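Local coordinates for protein A49R (Vaccinia virus, PDB 4D5T) that inhibits host NF-kappa-B activation by binding the host protein BTRC, which diminishes ubiquitination of the NF-kappa-B inhibitor NFKBIA and keeps p65/RELA in the cytoplasm, at residues Met88-Asp93 against Ala127-Lys132; Ile51-Thr56 against Glu137-Leu142; Glu69-Leu74 against Pro112-Thr117; Thr11-Ile16 against Asp145-Tyr150; Thr56-Thr59 against Gln63-Tyr66. One frame throughout, in Å; residues are numbered along the deposited sequence.

Contact 1. Residues Met88-Asp93 against Ala127-Lys132. With SO4 (sulfate ion), chain I.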
# COMPACT_ATOMS: atom_id res chain seq x y z
N MET A 88 1.92 0.12 13.26
CA MET A 88 3.16 0.60 13.80
C MET A 88 4.26 0.76 12.72
O MET A 88 5.17 1.52 12.95
CB MET A 88 3.66 -0.26 14.96
CG MET A 88 2.72 -0.35 16.16
SD MET A 88 1.93 1.19 16.70
CE MET A 88 0.52 0.69 17.66
N SER A 89 4.17 0.04 11.58
CA SER A 89 5.17 0.15 10.50
C SER A 89 5.27 1.59 10.02
O SER A 89 6.31 2.04 9.61
CB SER A 89 4.89 -0.79 9.29
OG SER A 89 4.83 -2.17 9.67
N PHE A 90 4.16 2.31 10.09
CA PHE A 90 4.15 3.72 9.61
C PHE A 90 5.05 4.61 10.42
O PHE A 90 5.48 5.70 9.97
CB PHE A 90 2.76 4.33 9.61
CG PHE A 90 1.82 3.71 8.67
CD1 PHE A 90 2.12 3.61 7.33
CD2 PHE A 90 0.64 3.17 9.13
CE1 PHE A 90 1.25 3.03 6.45
CE2 PHE A 90 -0.25 2.59 8.26
CZ PHE A 90 0.05 2.52 6.89
N TYR A 91 5.37 4.17 11.66
CA TYR A 91 6.20 4.98 12.54
C TYR A 91 7.66 4.54 12.51
O TYR A 91 8.49 5.11 13.20
CB TYR A 91 5.70 4.87 13.94
CG TYR A 91 4.17 5.20 14.13
CD1 TYR A 91 3.54 6.23 13.47
CD2 TYR A 91 3.41 4.45 15.05
CE1 TYR A 91 2.23 6.57 13.73
CE2 TYR A 91 2.05 4.74 15.31
CZ TYR A 91 1.50 5.84 14.67
OH TYR A 91 0.16 6.17 15.00
N LYS A 92 7.96 3.50 11.73
CA LYS A 92 9.33 2.93 11.66
C LYS A 92 9.96 3.15 10.31
O LYS A 92 9.33 3.77 9.45
CB LYS A 92 9.26 1.44 12.03
CG LYS A 92 8.78 1.24 13.46
CD LYS A 92 8.66 -0.21 13.83
CE LYS A 92 9.90 -0.64 14.60
NZ LYS A 92 9.58 -1.77 15.51
N ASP A 93 11.18 2.65 10.10
CA ASP A 93 11.99 3.00 8.93
C ASP A 93 12.11 1.91 7.88
O ASP A 93 13.07 1.93 7.06
CB ASP A 93 13.41 3.39 9.38
CG ASP A 93 13.42 4.65 10.24
OD1 ASP A 93 12.49 5.50 10.14
OD2 ASP A 93 14.36 4.80 11.03
N ALA A 127 -3.72 10.12 8.60
CA ALA A 127 -3.47 11.54 8.41
C ALA A 127 -2.26 12.06 9.20
O ALA A 127 -1.66 13.02 8.80
CB ALA A 127 -4.72 12.34 8.74
N ASP A 128 -1.87 11.38 10.28
CA ASP A 128 -0.78 11.84 11.09
C ASP A 128 0.61 11.24 10.75
O ASP A 128 1.61 11.54 11.42
CB ASP A 128 -1.12 11.62 12.58
CG ASP A 128 -2.13 12.62 13.09
OD1 ASP A 128 -2.41 13.66 12.43
OD2 ASP A 128 -2.67 12.36 14.19
N ILE A 129 0.69 10.39 9.74
CA ILE A 129 1.99 9.74 9.39
C ILE A 129 2.87 10.65 8.56
O ILE A 129 2.45 11.69 8.03
CB ILE A 129 1.80 8.35 8.73
CG1 ILE A 129 1.34 8.45 7.24
CG2 ILE A 129 0.93 7.45 9.59
CD1 ILE A 129 1.29 7.12 6.51
N ASP A 130 4.13 10.28 8.49
CA ASP A 130 5.12 11.05 7.74
C ASP A 130 6.17 10.12 7.19
O ASP A 130 7.22 9.89 7.76
CB ASP A 130 5.73 12.09 8.65
CG ASP A 130 6.81 12.90 7.96
OD1 ASP A 130 6.90 12.87 6.66
OD2 ASP A 130 7.52 13.52 8.83
N ILE A 131 5.92 9.58 6.03
CA ILE A 131 6.75 8.52 5.46
C ILE A 131 7.57 8.91 4.24
O ILE A 131 8.10 8.04 3.53
CB ILE A 131 5.92 7.23 5.17
CG1 ILE A 131 4.79 7.41 4.11
CG2 ILE A 131 5.32 6.66 6.46
CD1 ILE A 131 4.17 6.10 3.63
N LYS A 132 7.55 10.17 3.83
CA LYS A 132 8.26 10.56 2.62
C LYS A 132 9.78 10.14 2.66
O LYS A 132 10.30 9.68 1.66
CB LYS A 132 8.10 12.09 2.33
CG LYS A 132 6.72 12.45 1.75
CD LYS A 132 6.44 13.96 1.59
CE LYS A 132 7.18 14.59 0.46
NZ LYS A 132 6.63 15.96 0.26
S SO4 I . 5.83 18.22 3.13
O1 SO4 I . 4.45 18.58 2.70
O2 SO4 I . 6.86 19.17 2.71
O3 SO4 I . 6.10 16.90 2.61
O4 SO4 I . 5.85 18.15 4.61
O HOH W 1 5.06 8.26 10.44
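Phe-90 and Ile-129 meet where two inter-helix loops of the Bcl-2-like helical bundle come together, one leading from helix 76-87 to helix 95-109, the other from helix 112-126 to helix 132-150. Two branches of the isoleucine share the phenylalanine. CG2 of Ile-129 sits 3.6 Å from CB of Phe-90, at the root of the side chain, while CD1 of Ile-129 lies 3.7 Å from CD1 of Phe-90, farther out on the ring. CG1 of Ile-129 stands between its own backbone N and carbonyl carbon (chi1 76°), which places CG2 beside the backbone N, and the chain then runs on extended to CD1. More loosely, the same CG2 approaches CE1 of the exposed Tyr-91 at 4.4 Å. Ile-131 adds its CG2 methyl against the carbonyl oxygen of Phe-90.

In the next shell, Ile-98 of helix 95-109 touches both Phe-90 and Ile-131, and Phe-87 meets the Phe-90 ring edge-to-face. Asn-29 and Asn-33 both donate to the Ile-129 carbonyl, tying this loop to helix 29-40. Lys-132 NZ reaches a sulfate, probably from the crystallisation liquor, and also Ile-27 O. Between the loops, one water joins the two backbones: it donates to Phe-90 O at 2.6 Å and accepts from Asp-130 N at 3.0 Å.

Contact 2. Residues Ile51-Thr56 against Glu137-Leu142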
# COMPACT_ATOMS: atom_id res chain seq x y z
N ILE A 51 1.01 5.80 -5.40
CA ILE A 51 -0.24 5.00 -5.47
C ILE A 51 -0.22 4.05 -6.71
O ILE A 51 -0.55 2.88 -6.59
CB ILE A 51 -1.47 5.92 -5.48
CG1 ILE A 51 -1.54 6.83 -4.25
CG2 ILE A 51 -2.76 5.13 -5.59
CD1 ILE A 51 -1.30 6.21 -2.90
N SER A 52 0.29 4.52 -7.86
CA SER A 52 0.55 3.59 -8.96
C SER A 52 1.50 2.44 -8.60
O SER A 52 1.23 1.27 -8.94
CB SER A 52 1.01 4.37 -10.21
OG SER A 52 1.16 3.43 -11.25
N PHE A 53 2.56 2.74 -7.87
CA PHE A 53 3.48 1.71 -7.30
C PHE A 53 2.70 0.73 -6.46
O PHE A 53 2.79 -0.50 -6.67
CB PHE A 53 4.64 2.35 -6.54
CG PHE A 53 5.52 1.38 -5.79
CD1 PHE A 53 6.55 0.73 -6.44
CD2 PHE A 53 5.34 1.19 -4.46
CE1 PHE A 53 7.33 -0.19 -5.77
CE2 PHE A 53 6.22 0.33 -3.74
CZ PHE A 53 7.18 -0.36 -4.43
N LEU A 54 1.92 1.24 -5.51
CA LEU A 54 1.16 0.34 -4.63
C LEU A 54 0.22 -0.55 -5.43
O LEU A 54 0.04 -1.76 -5.13
CB LEU A 54 0.38 1.16 -3.61
CG LEU A 54 1.20 1.87 -2.56
CD1 LEU A 54 0.35 2.80 -1.72
CD2 LEU A 54 1.86 0.86 -1.61
N ASP A 55 -0.47 0.03 -6.42
CA ASP A 55 -1.43 -0.70 -7.23
C ASP A 55 -0.74 -1.78 -8.05
O ASP A 55 -1.21 -2.90 -8.12
CB ASP A 55 -2.17 0.30 -8.15
CG ASP A 55 -3.22 -0.35 -9.02
OD1 ASP A 55 -4.26 -0.70 -8.48
OD2 ASP A 55 -2.98 -0.54 -10.21
N THR A 56 0.40 -1.44 -8.63
CA THR A 56 1.26 -2.43 -9.32
C THR A 56 1.68 -3.56 -8.40
O THR A 56 1.54 -4.73 -8.75
CB THR A 56 2.41 -1.75 -10.02
OG1 THR A 56 1.87 -0.89 -11.01
CG2 THR A 56 3.33 -2.76 -10.69
N GLU A 137 14.37 6.89 0.66
CA GLU A 137 15.54 6.14 0.98
C GLU A 137 15.50 4.69 0.47
O GLU A 137 16.55 4.08 0.29
CB GLU A 137 15.74 6.25 2.49
CG GLU A 137 17.08 5.82 3.04
CD GLU A 137 17.41 6.29 4.46
OE1 GLU A 137 16.70 7.06 5.18
OE2 GLU A 137 18.52 5.89 4.81
N ASN A 138 14.30 4.13 0.32
CA ASN A 138 14.16 2.71 0.13
C ASN A 138 13.39 2.23 -1.12
O ASN A 138 13.41 1.04 -1.41
CB ASN A 138 13.48 2.11 1.37
CG ASN A 138 14.28 2.27 2.62
OD1 ASN A 138 15.35 1.67 2.76
ND2 ASN A 138 13.84 3.21 3.49
N ILE A 139 12.71 3.10 -1.89
CA ILE A 139 11.85 2.57 -2.95
C ILE A 139 12.55 1.80 -4.08
O ILE A 139 12.04 0.78 -4.58
CB ILE A 139 10.88 3.63 -3.57
CG1 ILE A 139 9.77 2.89 -4.38
CG2 ILE A 139 11.59 4.71 -4.34
CD1 ILE A 139 8.43 3.44 -4.27
N LEU A 140 13.72 2.29 -4.49
CA LEU A 140 14.42 1.58 -5.59
C LEU A 140 14.77 0.16 -5.14
O LEU A 140 14.57 -0.82 -5.88
CB LEU A 140 15.61 2.39 -6.03
CG LEU A 140 15.28 3.77 -6.64
CD1 LEU A 140 16.56 4.44 -7.05
CD2 LEU A 140 14.30 3.82 -7.83
N GLN A 141 15.33 0.04 -3.94
CA GLN A 141 15.68 -1.29 -3.44
C GLN A 141 14.47 -2.18 -3.29
O GLN A 141 14.56 -3.38 -3.56
CB GLN A 141 16.40 -1.21 -2.10
CG GLN A 141 16.89 -2.54 -1.56
CD GLN A 141 17.91 -3.20 -2.47
OE1 GLN A 141 18.99 -2.67 -2.65
NE2 GLN A 141 17.58 -4.36 -3.03
N LEU A 142 13.39 -1.62 -2.76
CA LEU A 142 12.16 -2.40 -2.55
C LEU A 142 11.61 -2.91 -3.88
O LEU A 142 11.19 -4.07 -4.00
CB LEU A 142 11.10 -1.60 -1.87
CG LEU A 142 9.78 -2.36 -1.70
CD1 LEU A 142 9.95 -3.63 -0.89
CD2 LEU A 142 8.79 -1.48 -1.01
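This is a buried, wholly apolar helix-to-helix contact, a CH-pi interaction with a flanking methyl, between helix 49-61 and helix 132-150 in the interior of the Bcl-2-like bundle. Phe-53 supplies the ring. From the facing helix, Ile-139 points its CD1 methyl at one face of that ring, 3.7 Å from the centroid and 5° off the normal, so the methyl stands almost exactly over the centre. Isoleucine and phenylalanine thus reach toward each other from the two helices. A chi1 of 172° sets CG of Phe-53 anti to the backbone N, and with the ring turned by a chi2 of 85° a face is presented to the isoleucine. Leu-142, three residues on from Ile-139, approaches differently: its CD2 lies near the ring plane at the edge, 3.9 Å from CZ of Phe-53. The ring is thus touched on a face and on its rim by residues of a single helix.

Neighbouring helices extend the packing around these residues. Val-20 of helix 9-23 touches Ile-139, and Leu-95 and Val-99 of helix 95-109 lie against Leu-142. Since Phe-53, Ile-139 and Leu-142 meet through carbon atoms alone, the contact rests on dispersion and the exclusion of water. Even the CH-pi contact of the centred methyl is governed mostly by dispersion, with at most a small electrostatic part.

Contact 3. Residues Glu69-Leu74 against Pro112-Thr117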
# COMPACT_ATOMS: atom_id res chain seq x y z
N GLU A 69 -10.84 -14.59 1.79
CA GLU A 69 -11.29 -15.80 2.49
C GLU A 69 -10.63 -15.86 3.87
O GLU A 69 -11.27 -16.04 4.90
CB GLU A 69 -10.93 -17.09 1.69
CG GLU A 69 -11.85 -17.51 0.54
CD GLU A 69 -13.32 -17.37 0.83
OE1 GLU A 69 -13.87 -18.22 1.56
OE2 GLU A 69 -13.90 -16.38 0.33
N LEU A 70 -9.33 -15.60 3.91
CA LEU A 70 -8.63 -15.60 5.19
C LEU A 70 -9.22 -14.55 6.18
O LEU A 70 -9.54 -14.87 7.34
CB LEU A 70 -7.13 -15.35 4.98
CG LEU A 70 -6.21 -15.44 6.19
CD1 LEU A 70 -4.77 -15.75 5.78
CD2 LEU A 70 -6.18 -14.13 6.95
N ILE A 71 -9.37 -13.34 5.71
CA ILE A 71 -9.89 -12.26 6.54
C ILE A 71 -11.33 -12.52 7.01
O ILE A 71 -11.65 -12.21 8.15
CB ILE A 71 -9.76 -10.91 5.81
CG1 ILE A 71 -8.31 -10.43 5.91
CG2 ILE A 71 -10.64 -9.86 6.44
CD1 ILE A 71 -7.90 -9.56 4.78
N ASN A 72 -12.13 -13.15 6.15
CA ASN A 72 -13.46 -13.65 6.54
C ASN A 72 -13.48 -14.62 7.70
O ASN A 72 -14.47 -14.71 8.40
CB ASN A 72 -14.14 -14.42 5.41
CG ASN A 72 -14.86 -13.51 4.45
OD1 ASN A 72 -14.86 -12.28 4.63
ND2 ASN A 72 -15.43 -14.10 3.40
N SER A 73 -12.42 -15.40 7.86
CA SER A 73 -12.33 -16.36 8.95
C SER A 73 -11.92 -15.68 10.26
O SER A 73 -11.98 -16.29 11.30
CB SER A 73 -11.33 -17.45 8.59
OG SER A 73 -9.98 -16.99 8.69
N LEU A 74 -11.53 -14.41 10.24
CA LEU A 74 -11.05 -13.76 11.46
C LEU A 74 -12.15 -13.14 12.28
O LEU A 74 -13.15 -12.67 11.74
CB LEU A 74 -10.04 -12.68 11.13
CG LEU A 74 -8.80 -13.12 10.34
CD1 LEU A 74 -7.87 -11.93 10.13
CD2 LEU A 74 -8.07 -14.26 11.02
N PRO A 112 -16.78 -5.77 3.90
CA PRO A 112 -17.73 -4.69 4.25
C PRO A 112 -18.08 -4.50 5.74
O PRO A 112 -18.30 -3.35 6.17
CB PRO A 112 -19.00 -5.09 3.53
CG PRO A 112 -18.58 -5.95 2.42
CD PRO A 112 -17.31 -6.66 2.87
N ASP A 113 -18.07 -5.59 6.53
CA ASP A 113 -18.22 -5.48 7.99
C ASP A 113 -17.03 -4.71 8.61
O ASP A 113 -17.25 -3.78 9.40
CB ASP A 113 -18.33 -6.86 8.65
CG ASP A 113 -19.65 -7.57 8.35
OD1 ASP A 113 -20.61 -6.95 7.82
OD2 ASP A 113 -19.76 -8.76 8.66
N PHE A 114 -15.79 -5.08 8.23
CA PHE A 114 -14.62 -4.45 8.82
C PHE A 114 -14.41 -3.02 8.31
O PHE A 114 -14.01 -2.16 9.06
CB PHE A 114 -13.35 -5.31 8.61
CG PHE A 114 -13.41 -6.66 9.26
CD1 PHE A 114 -13.99 -6.85 10.50
CD2 PHE A 114 -12.85 -7.76 8.61
CE1 PHE A 114 -14.07 -8.12 11.07
CE2 PHE A 114 -12.89 -9.04 9.19
CZ PHE A 114 -13.51 -9.22 10.42
N LYS A 115 -14.86 -2.73 7.10
CA LYS A 115 -14.79 -1.38 6.60
C LYS A 115 -15.71 -0.49 7.37
O LYS A 115 -15.37 0.63 7.75
CB LYS A 115 -15.16 -1.33 5.11
CG LYS A 115 -15.13 0.09 4.54
CD LYS A 115 -14.99 0.04 3.04
CE LYS A 115 -15.22 1.39 2.40
NZ LYS A 115 -14.70 1.35 1.00
N THR A 116 -16.95 -0.97 7.61
CA THR A 116 -17.87 -0.20 8.41
C THR A 116 -17.35 0.10 9.80
O THR A 116 -17.45 1.24 10.30
CB THR A 116 -19.21 -0.95 8.56
OG1 THR A 116 -19.76 -1.15 7.29
CG2 THR A 116 -20.18 -0.11 9.38
N THR A 117 -16.76 -0.90 10.44
CA THR A 117 -16.25 -0.71 11.82
C THR A 117 -14.95 0.17 11.91
O THR A 117 -14.83 0.97 12.82
CB THR A 117 -15.96 -2.08 12.46
OG1 THR A 117 -17.13 -2.90 12.39
CG2 THR A 117 -15.49 -1.93 13.92
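The C-terminal part of helix 64-72, with the residues that follow, faces the first turn of helix 112-126, the CA atoms of Ile-71 and Phe-114 being 9.4 Å apart. Phe-114 bridges that gap with its ring: chi1 (-62°) swings the ring away from its own carbonyl, beside the backbone N, and the outer ring atoms arrive at the other backbone. CG2 of Ile-71 packs 3.6 Å from CE2 of Phe-114, its side chain running aslant to the phenylalanine. Two carbonyl oxygens meet the ring edge near its plane, Ile-71 O at 3.6 Å from CE2 of Phe-114 and Leu-74 O at 3.7 Å from its CZ. The slightly positive ring hydrogens would thereby face partly negative oxygens, a weakly favourable electrostatic fit.

Within the turn, Leu-70 O accepts two bonds from Ser-73, one from its backbone N and a short one of 2.6 Å from OG, which lies in the carbonyl plane on a lone pair. On the other segment, Thr-116 OG1 donates to Pro-112 O, while OG1 and N of Thr-117 reach Asp-113 O from opposite faces of its carbonyl plane. Ile-79 of helix 76-87 and Ile-108 of helix 95-109 also touch Phe-114. An aromatic anchored at the start of one helix against the C-terminal part of another thus joins two outlying parts of this Bcl-2-like all-helical fold.

Contact 4. Residues Thr11-Ile16 against Asp145-Tyr150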
# COMPACT_ATOMS: atom_id res chain seq x y z
N THR A 11 9.83 -4.27 -16.08
CA THR A 11 9.84 -2.92 -16.62
C THR A 11 8.93 -1.99 -15.87
O THR A 11 9.32 -0.86 -15.59
CB THR A 11 9.41 -2.98 -18.07
OG1 THR A 11 10.35 -3.77 -18.77
CG2 THR A 11 9.39 -1.58 -18.72
N GLU A 12 7.73 -2.44 -15.53
CA GLU A 12 6.77 -1.59 -14.86
C GLU A 12 7.28 -1.16 -13.49
O GLU A 12 7.22 0.01 -13.13
CB GLU A 12 5.43 -2.24 -14.66
CG GLU A 12 4.36 -1.24 -14.20
CD GLU A 12 4.07 -0.12 -15.21
OE1 GLU A 12 4.25 -0.35 -16.39
OE2 GLU A 12 3.64 0.98 -14.82
N LEU A 13 7.83 -2.10 -12.72
CA LEU A 13 8.31 -1.76 -11.38
C LEU A 13 9.51 -0.89 -11.37
O LEU A 13 9.56 0.10 -10.62
CB LEU A 13 8.63 -2.99 -10.61
CG LEU A 13 7.47 -3.59 -9.89
CD1 LEU A 13 8.00 -4.87 -9.23
CD2 LEU A 13 6.87 -2.69 -8.82
N ALA A 14 10.44 -1.15 -12.25
CA ALA A 14 11.57 -0.28 -12.45
C ALA A 14 11.13 1.13 -12.80
O ALA A 14 11.64 2.10 -12.24
CB ALA A 14 12.53 -0.84 -13.50
N SER A 15 10.23 1.25 -13.77
CA SER A 15 9.84 2.55 -14.26
C SER A 15 9.04 3.33 -13.21
O SER A 15 9.23 4.54 -13.06
CB SER A 15 9.04 2.44 -15.55
OG SER A 15 9.79 1.81 -16.56
N ILE A 16 8.08 2.69 -12.55
CA ILE A 16 7.24 3.42 -11.59
C ILE A 16 8.05 3.82 -10.33
O ILE A 16 7.87 4.91 -9.78
CB ILE A 16 5.95 2.71 -11.25
CG1 ILE A 16 4.93 3.70 -10.66
CG2 ILE A 16 6.16 1.55 -10.34
CD1 ILE A 16 4.43 4.75 -11.64
N ASP A 145 13.57 -5.95 -4.70
CA ASP A 145 13.28 -7.07 -3.78
C ASP A 145 11.93 -7.69 -4.17
O ASP A 145 11.78 -8.93 -4.17
CB ASP A 145 13.16 -6.58 -2.36
CG ASP A 145 14.50 -6.16 -1.76
OD1 ASP A 145 15.53 -6.46 -2.34
OD2 ASP A 145 14.46 -5.49 -0.72
N ILE A 146 10.96 -6.86 -4.57
CA ILE A 146 9.69 -7.34 -5.04
C ILE A 146 9.80 -8.09 -6.40
O ILE A 146 9.19 -9.16 -6.60
CB ILE A 146 8.66 -6.19 -5.14
CG1 ILE A 146 8.28 -5.79 -3.73
CG2 ILE A 146 7.46 -6.61 -5.95
CD1 ILE A 146 7.46 -4.57 -3.63
N ARG A 147 10.61 -7.58 -7.30
CA ARG A 147 10.85 -8.29 -8.53
C ARG A 147 11.41 -9.69 -8.27
O ARG A 147 10.99 -10.66 -8.91
CB ARG A 147 11.82 -7.52 -9.43
CG ARG A 147 11.14 -6.29 -10.03
CD ARG A 147 12.09 -5.33 -10.65
NE ARG A 147 12.82 -5.98 -11.73
CZ ARG A 147 13.68 -5.37 -12.53
NH1 ARG A 147 14.01 -4.09 -12.35
NH2 ARG A 147 14.26 -6.07 -13.49
N GLU A 148 12.44 -9.76 -7.41
CA GLU A 148 13.12 -11.00 -7.08
C GLU A 148 12.17 -12.00 -6.42
O GLU A 148 12.16 -13.16 -6.78
CB GLU A 148 14.27 -10.66 -6.16
CG GLU A 148 15.26 -11.74 -5.86
CD GLU A 148 16.41 -11.16 -5.03
OE1 GLU A 148 16.13 -10.46 -4.01
OE2 GLU A 148 17.58 -11.36 -5.43
N ARG A 149 11.32 -11.54 -5.52
CA ARG A 149 10.41 -12.40 -4.79
C ARG A 149 9.22 -12.90 -5.58
O ARG A 149 8.83 -14.04 -5.41
CB ARG A 149 9.88 -11.71 -3.57
CG ARG A 149 8.97 -12.56 -2.67
CD ARG A 149 9.00 -12.14 -1.22
NE ARG A 149 7.96 -12.84 -0.44
CZ ARG A 149 8.03 -14.10 0.01
NH1 ARG A 149 9.05 -14.90 -0.25
NH2 ARG A 149 7.02 -14.58 0.73
N TYR A 150 8.60 -12.03 -6.38
CA TYR A 150 7.33 -12.35 -7.04
C TYR A 150 7.36 -12.52 -8.52
O TYR A 150 6.40 -13.03 -9.07
CB TYR A 150 6.31 -11.29 -6.73
CG TYR A 150 5.92 -11.23 -5.30
CD1 TYR A 150 4.96 -12.10 -4.81
CD2 TYR A 150 6.55 -10.36 -4.42
CE1 TYR A 150 4.60 -12.07 -3.51
CE2 TYR A 150 6.21 -10.34 -3.10
CZ TYR A 150 5.23 -11.20 -2.66
OH TYR A 150 4.90 -11.20 -1.36
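Leu-13, with chi1 at -86° and CD1 anti to CA, sends that methyl across to Arg-147, whose CG is in turn anti to the carbonyl carbon (chi1 -72°). The meeting joins two helices of the Bcl-2-like bundle, helix 9-23 near the N-terminus and helix 132-150 near the C-terminus; segments 11-16 and 145-150 run nearly antiparallel, 166° between their N-to-C directions, their axes 10.4 Å apart at closest approach. Leucine and arginine lie alongside each other, pointing opposite ways, CD1 of Leu-13 coming to 3.5 Å from CG of Arg-147. The aliphatic part of the arginine therefore serves as an apolar surface. The same CD1 methyl of Leu-13 also lies 3.8 Å from CG2 of Ile-146, whose side chain crosses the leucine at about a right angle.

Ile-60 of helix 49-61 also touches Leu-13, and Val-57 of that helix touches Ile-146, so the buried side of the pair faces a third helix. A bend at chi3 turns the guanidinium of Arg-147 along helix 9-23, where NE bonds to His-10 ND1, just before the first segment. Beyond that bond, NH1 of Arg-147 lies 3.8 Å from the CB methyl of Ala-14.

Contact 5. Residues Thr56-Thr59 against Gln63-Tyr66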
# COMPACT_ATOMS: atom_id res chain seq x y z
N THR A 56 0.40 -1.44 -8.63
CA THR A 56 1.26 -2.43 -9.32
C THR A 56 1.68 -3.56 -8.40
O THR A 56 1.54 -4.73 -8.75
CB THR A 56 2.41 -1.75 -10.02
OG1 THR A 56 1.87 -0.89 -11.01
CG2 THR A 56 3.33 -2.76 -10.69
N VAL A 57 2.13 -3.25 -7.17
CA VAL A 57 2.55 -4.28 -6.27
C VAL A 57 1.38 -5.14 -5.86
O VAL A 57 1.47 -6.41 -5.84
CB VAL A 57 3.22 -3.65 -4.99
CG1 VAL A 57 3.52 -4.70 -3.91
CG2 VAL A 57 4.50 -2.96 -5.36
N TYR A 58 0.26 -4.51 -5.54
CA TYR A 58 -0.96 -5.26 -5.18
C TYR A 58 -1.31 -6.28 -6.30
O TYR A 58 -1.65 -7.44 -6.04
CB TYR A 58 -2.10 -4.26 -4.98
CG TYR A 58 -3.37 -4.81 -4.47
CD1 TYR A 58 -4.31 -5.32 -5.34
CD2 TYR A 58 -3.66 -4.82 -3.11
CE1 TYR A 58 -5.52 -5.80 -4.88
CE2 TYR A 58 -4.86 -5.32 -2.63
CZ TYR A 58 -5.76 -5.82 -3.51
OH TYR A 58 -6.95 -6.29 -3.07
N THR A 59 -1.23 -5.82 -7.53
CA THR A 59 -1.58 -6.63 -8.72
C THR A 59 -0.58 -7.78 -8.88
O THR A 59 -0.97 -8.90 -9.18
CB THR A 59 -1.58 -5.77 -9.98
OG1 THR A 59 -2.62 -4.82 -9.86
CG2 THR A 59 -1.85 -6.63 -11.22
N GLN A 63 -3.14 -11.76 -4.56
CA GLN A 63 -3.70 -12.65 -3.54
C GLN A 63 -5.03 -12.17 -2.99
O GLN A 63 -5.45 -12.60 -1.92
CB GLN A 63 -2.65 -12.88 -2.43
CG GLN A 63 -1.45 -13.72 -3.03
CD GLN A 63 -1.68 -15.24 -3.27
OE1 GLN A 63 -2.81 -15.76 -3.38
NE2 GLN A 63 -0.54 -15.95 -3.46
N GLU A 64 -5.73 -11.33 -3.75
CA GLU A 64 -6.95 -10.73 -3.26
C GLU A 64 -8.00 -11.78 -2.83
O GLU A 64 -8.51 -11.71 -1.71
CB GLU A 64 -7.54 -9.77 -4.26
CG GLU A 64 -8.85 -9.20 -3.76
CD GLU A 64 -9.37 -8.07 -4.66
OE1 GLU A 64 -8.73 -7.04 -4.72
OE2 GLU A 64 -10.44 -8.20 -5.27
N ASN A 65 -8.27 -12.79 -3.67
CA ASN A 65 -9.29 -13.81 -3.30
C ASN A 65 -8.91 -14.64 -2.05
O ASN A 65 -9.74 -14.84 -1.14
CB ASN A 65 -9.63 -14.73 -4.46
CG ASN A 65 -10.37 -14.01 -5.57
OD1 ASN A 65 -10.99 -12.95 -5.36
ND2 ASN A 65 -10.27 -14.56 -6.78
N TYR A 66 -7.68 -15.12 -2.01
CA TYR A 66 -7.19 -15.86 -0.84
C TYR A 66 -7.28 -15.02 0.42
O TYR A 66 -7.74 -15.50 1.45
CB TYR A 66 -5.73 -16.26 -1.05
CG TYR A 66 -5.04 -16.86 0.18
CD1 TYR A 66 -5.41 -18.10 0.65
CD2 TYR A 66 -3.96 -16.21 0.80
CE1 TYR A 66 -4.82 -18.64 1.76
CE2 TYR A 66 -3.29 -16.76 1.88
CZ TYR A 66 -3.73 -17.98 2.36
OH TYR A 66 -3.11 -18.56 3.46
O HOH W 2 -2.85 -8.85 -4.07
O HOH W 3 -4.78 -8.94 -5.98
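Tyr-58 and Glu-64 account for nearly all of the surface buried where helix 49-61 gives way to helix 64-72, a tight helix-to-helix turn in the Bcl-2-like fold. Tyr-58 OH donates a short hydrogen bond of 2.5 Å to Glu-64 OE1. The acceptor lies at the edge of the tyrosine ring, near its plane, and is met on the anti side, 16° out of the carboxylate plane; ring and carboxylate planes are 61° apart. Glu-64 leaves its backbone with CG trans to N (chi1 177°) and stays extended, laying its aliphatic part alongside the hydroxyl, CG of Glu-64 being 3.5 Å from Tyr-58 OH.

Asn-110 ND2 also bonds to the hydroxyl, and Lys-106 makes a cation-pi contact with the ring. Gln-63 occupies the N-cap position of the second helix. A water standing over the centre of one face of the Tyr-58 ring links the backbones, donating to Tyr-58 O at 2.7 Å and accepting from Gln-63 N at 3.0 Å.

Contacts 2 and 4 are neighbours, their centres 8 Å apart: both use helix 132-150, and CE1 of Phe-53 lies 4.0 Å from CD2 of Leu-13. Contact 5 extends this cluster, since it shares Thr-56 with contact 2 and Val-57 CG2 packs 3.8 Å from Ile-146 CD1 of contact 4. Contact 1, whose Lys-132 binds the sulfate, touches contact 2 loosely at most, Asp-93 O to Asn-138 ND2 at 3.9 Å, and its centre is about 23 Å from that of contact 5, across the chain's centre. Contact 3 lies farthest out, about 30 Å from contact 4 between centres, yet adjoins contact 5 in sequence through helix 64-72. Contact 4 encloses the others along the chain.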